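Local coordinates for protein CyaB (Pseudomonas aeruginosa, PDB 3R5G) that probably makes cyclic AMP from ATP through its class III adenylyl cyclase catalytic domain, the part of a membrane protein described here, at residues Arg111-Asn123 with Thr133-Leu145. Sequence-based numbering, arbitrary orientation.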
# COMPACT_ATOMS: atom_id res chain seq x y z
N ARG A 111 10.07 8.83 6.68
CA ARG A 111 11.01 7.75 6.40
C ARG A 111 10.85 7.28 4.98
O ARG A 111 9.76 7.37 4.40
CB ARG A 111 10.85 6.63 7.39
CG ARG A 111 9.60 5.91 7.20
CD ARG A 111 9.49 4.84 8.28
NE ARG A 111 8.20 4.18 8.05
CZ ARG A 111 7.93 2.94 8.44
NH1 ARG A 111 6.75 2.41 8.12
NH2 ARG A 111 8.84 2.25 9.11
N MET A 112 11.94 6.73 4.45
CA MET A 112 12.01 6.40 3.03
C MET A 112 12.76 5.13 2.74
O MET A 112 13.76 4.87 3.44
CB MET A 112 12.76 7.56 2.28
CG MET A 112 12.03 8.87 2.56
SD MET A 112 12.96 10.25 1.78
CE MET A 112 13.12 11.18 3.17
N GLY A 113 12.34 4.44 1.68
CA GLY A 113 13.02 3.25 1.20
C GLY A 113 13.23 3.38 -0.30
O GLY A 113 12.25 3.83 -0.94
N ILE A 114 14.36 2.99 -0.85
CA ILE A 114 14.65 3.18 -2.29
C ILE A 114 15.33 1.94 -2.74
O ILE A 114 16.31 1.50 -2.08
CB ILE A 114 15.48 4.46 -2.50
CG1 ILE A 114 14.74 5.63 -1.90
CG2 ILE A 114 15.75 4.62 -3.99
CD1 ILE A 114 15.59 6.97 -1.98
N ASN A 115 14.95 1.41 -3.91
CA ASN A 115 15.64 0.28 -4.47
C ASN A 115 15.69 0.48 -5.95
O ASN A 115 14.80 1.13 -6.53
CB ASN A 115 14.84 -1.00 -4.13
CG ASN A 115 15.42 -2.26 -4.79
OD1 ASN A 115 16.63 -2.51 -4.70
ND2 ASN A 115 14.58 -2.99 -5.51
N THR A 116 16.61 -0.12 -6.64
CA THR A 116 16.76 -0.06 -8.10
C THR A 116 16.81 -1.48 -8.64
O THR A 116 17.43 -2.34 -8.07
CB THR A 116 18.09 0.58 -8.41
OG1 THR A 116 18.17 1.88 -7.82
CG2 THR A 116 18.40 0.66 -9.98
N GLY A 117 16.06 -1.73 -9.69
CA GLY A 117 16.09 -3.06 -10.36
C GLY A 117 15.00 -3.10 -11.42
O GLY A 117 14.29 -2.11 -11.67
N TYR A 118 14.97 -4.25 -12.13
CA TYR A 118 13.98 -4.38 -13.21
C TYR A 118 12.62 -4.57 -12.71
O TYR A 118 12.34 -5.41 -11.85
CB TYR A 118 14.42 -5.60 -14.11
CG TYR A 118 15.60 -5.19 -14.97
CD1 TYR A 118 15.43 -4.52 -16.24
CD2 TYR A 118 16.90 -5.44 -14.59
CE1 TYR A 118 16.53 -4.09 -17.02
CE2 TYR A 118 17.96 -5.06 -15.40
CZ TYR A 118 17.77 -4.38 -16.59
OH TYR A 118 18.88 -4.00 -17.36
N CYS A 119 11.69 -3.78 -13.26
CA CYS A 119 10.29 -3.76 -12.86
C CYS A 119 9.39 -3.87 -14.08
O CYS A 119 9.84 -3.57 -15.13
CB CYS A 119 9.93 -2.41 -12.18
SG CYS A 119 10.85 -2.10 -10.64
N THR A 120 8.16 -4.30 -13.90
CA THR A 120 7.18 -4.32 -15.02
C THR A 120 6.32 -3.09 -14.91
O THR A 120 5.68 -2.79 -13.85
CB THR A 120 6.31 -5.57 -14.94
OG1 THR A 120 7.14 -6.73 -14.92
CG2 THR A 120 5.24 -5.58 -16.04
N VAL A 121 6.22 -2.34 -16.02
CA VAL A 121 5.44 -1.08 -16.01
C VAL A 121 4.34 -1.11 -17.07
O VAL A 121 4.58 -1.57 -18.16
CB VAL A 121 6.22 0.21 -16.45
CG1 VAL A 121 5.54 1.53 -15.84
CG2 VAL A 121 7.67 0.03 -16.17
N GLY A 122 3.18 -0.65 -16.72
CA GLY A 122 2.06 -0.85 -17.68
C GLY A 122 0.81 -0.27 -17.16
O GLY A 122 0.76 0.35 -16.10
N ASN A 123 -0.30 -0.49 -17.91
CA ASN A 123 -1.57 -0.06 -17.43
C ASN A 123 -2.28 -1.24 -16.81
O ASN A 123 -2.52 -2.26 -17.48
CB ASN A 123 -2.44 0.51 -18.60
CG ASN A 123 -1.81 1.71 -19.19
OD1 ASN A 123 -1.70 2.75 -18.53
ND2 ASN A 123 -1.38 1.58 -20.45
N THR A 133 1.25 2.13 -13.87
CA THR A 133 1.93 1.88 -12.56
C THR A 133 2.92 0.75 -12.75
O THR A 133 3.19 0.33 -13.87
CB THR A 133 0.91 1.65 -11.46
OG1 THR A 133 1.54 1.46 -10.15
CG2 THR A 133 0.01 0.46 -11.82
N ILE A 134 3.56 0.26 -11.66
CA ILE A 134 4.64 -0.71 -11.76
C ILE A 134 4.40 -1.78 -10.73
O ILE A 134 3.75 -1.54 -9.66
CB ILE A 134 6.03 -0.01 -11.47
CG1 ILE A 134 6.00 0.76 -10.11
CG2 ILE A 134 6.29 1.05 -12.61
CD1 ILE A 134 7.48 1.30 -9.67
N ILE A 135 4.91 -2.96 -11.08
CA ILE A 135 4.84 -4.12 -10.18
C ILE A 135 6.13 -4.94 -10.28
O ILE A 135 6.90 -4.87 -11.26
CB ILE A 135 3.61 -4.98 -10.55
CG1 ILE A 135 3.75 -5.56 -11.96
CG2 ILE A 135 2.32 -4.26 -10.38
CD1 ILE A 135 2.53 -6.54 -12.40
N GLY A 136 6.38 -5.82 -9.28
CA GLY A 136 7.50 -6.71 -9.35
C GLY A 136 8.18 -6.80 -8.00
O GLY A 136 7.91 -5.97 -7.06
N ARG A 137 8.98 -7.84 -7.83
CA ARG A 137 9.80 -8.01 -6.61
C ARG A 137 10.60 -6.78 -6.21
O ARG A 137 10.77 -6.51 -5.02
CB ARG A 137 10.69 -9.24 -6.79
CG ARG A 137 11.53 -9.67 -5.65
CD ARG A 137 12.22 -11.04 -6.06
NE ARG A 137 13.33 -10.92 -7.01
CZ ARG A 137 14.49 -11.61 -6.90
NH1 ARG A 137 14.71 -12.43 -5.86
NH2 ARG A 137 15.46 -11.46 -7.81
N GLU A 138 11.11 -6.04 -7.20
CA GLU A 138 11.98 -4.90 -6.95
C GLU A 138 11.16 -3.73 -6.47
O GLU A 138 11.61 -2.90 -5.65
CB GLU A 138 12.73 -4.55 -8.23
CG GLU A 138 13.72 -5.65 -8.75
CD GLU A 138 14.91 -5.98 -7.91
OE1 GLU A 138 15.20 -5.39 -6.91
OE2 GLU A 138 15.57 -7.00 -8.27
N VAL A 139 9.89 -3.66 -6.88
CA VAL A 139 9.01 -2.70 -6.30
C VAL A 139 8.70 -3.05 -4.81
O VAL A 139 8.73 -2.19 -3.92
CB VAL A 139 7.65 -2.61 -7.07
CG1 VAL A 139 6.75 -1.58 -6.46
CG2 VAL A 139 7.85 -2.41 -8.54
N ASN A 140 8.43 -4.32 -4.55
CA ASN A 140 8.12 -4.72 -3.20
C ASN A 140 9.35 -4.52 -2.31
O ASN A 140 9.14 -4.14 -1.16
CB ASN A 140 7.82 -6.22 -3.18
CG ASN A 140 6.52 -6.53 -3.86
OD1 ASN A 140 5.78 -5.61 -4.31
ND2 ASN A 140 6.21 -7.80 -3.95
N LEU A 141 10.55 -4.66 -2.86
CA LEU A 141 11.80 -4.50 -2.00
C LEU A 141 11.91 -3.03 -1.55
O LEU A 141 12.19 -2.73 -0.43
CB LEU A 141 13.04 -5.03 -2.67
CG LEU A 141 14.34 -4.80 -1.86
CD1 LEU A 141 14.26 -5.51 -0.50
CD2 LEU A 141 15.50 -5.29 -2.69
N ALA A 142 11.56 -2.05 -2.42
CA ALA A 142 11.54 -0.64 -1.98
C ALA A 142 10.56 -0.41 -0.85
O ALA A 142 10.86 0.30 0.08
CB ALA A 142 11.24 0.35 -3.12
N SER A 143 9.37 -0.98 -0.96
CA SER A 143 8.37 -0.92 0.07
C SER A 143 8.86 -1.54 1.40
O SER A 143 8.64 -0.96 2.49
CB SER A 143 7.09 -1.59 -0.42
OG SER A 143 6.17 -1.51 0.69
N ARG A 144 9.52 -2.67 1.26
CA ARG A 144 10.03 -3.31 2.49
C ARG A 144 11.13 -2.51 3.12
O ARG A 144 11.28 -2.50 4.39
CB ARG A 144 10.54 -4.71 2.10
CG ARG A 144 9.39 -5.70 1.71
CD ARG A 144 8.17 -5.70 2.70
NE ARG A 144 7.69 -7.09 2.82
CZ ARG A 144 6.54 -7.49 3.38
NH1 ARG A 144 5.68 -6.62 3.91
NH2 ARG A 144 6.24 -8.79 3.40
N LEU A 145 11.97 -1.86 2.34
CA LEU A 145 12.99 -1.01 2.95
C LEU A 145 12.33 0.15 3.68
O LEU A 145 12.78 0.63 4.75
CB LEU A 145 14.05 -0.52 1.93
CG LEU A 145 14.87 -1.58 1.22
CD1 LEU A 145 15.90 -0.95 0.26
CD2 LEU A 145 15.51 -2.54 2.21
O HOH W 1 18.16 -4.76 -5.20
O HOH W 2 18.06 -4.83 -7.81
O HOH W 3 10.63 -6.45 -10.04
O HOH W 4 16.59 -6.36 -11.07
O HOH W 5 7.72 -7.80 -12.72
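In the class III nucleotide cyclase domain of CyaB, the beta hairpin of strands 118-124 and 129-135 leads into helix 137-148, whose start runs back along strand 109-116, roughly antiparallel to it (153° between the short axes). Glu-138, in the first turn, and Asn-115, on the strand, carry the polar part of this contact. The amide nitrogen ND2 of Asn-115 donates twice: to Glu-138 OE1 at 2.8 Å, almost straight and on the anti lone pair, and to the backbone Glu-138 O at 3.0 Å. Both acceptors lie close to the plane of the amide, so the two bonds fix its rotation, while OD1 accepts from Ser-157. The carboxylate of Glu-138 lies nearly coplanar with that amide. Folded back by a bend at chi2 (-65°), the Glu-138 side chain packs on Gly-117, where the strand turns its corner, with CG 3.9 Å from Gly-117 CA. A water joins Glu-138 OE2 to Tyr-118 N, and another links Glu-138 N to Tyr-118 O.

Beyond this pair, Leu-141 crosses the Asn-115 side chain at about a right angle, its CD2 3.6 Å from OD1. The absence of a side chain at Gly-113 lets the helix come close, with Leu-145 CB 4.0 Å from Gly-113 CA. Past the corner, Cys-119 SG packs against Val-139 CG2 at 3.7 Å.

The hairpin itself is a regular antiparallel ladder: Thr-120 with Ile-135 and Gly-122 with Thr-133 are hydrogen-bonded pairs, and Val-121 with Ile-134 is the non-hydrogen-bonded pair between them. There the branches meet tightly, Val-121 CG1 lying 3.4 Å from Ile-134 CG2. Thr-120 and Ile-135 share the other face, where Leu-32 of the second subunit packs on both.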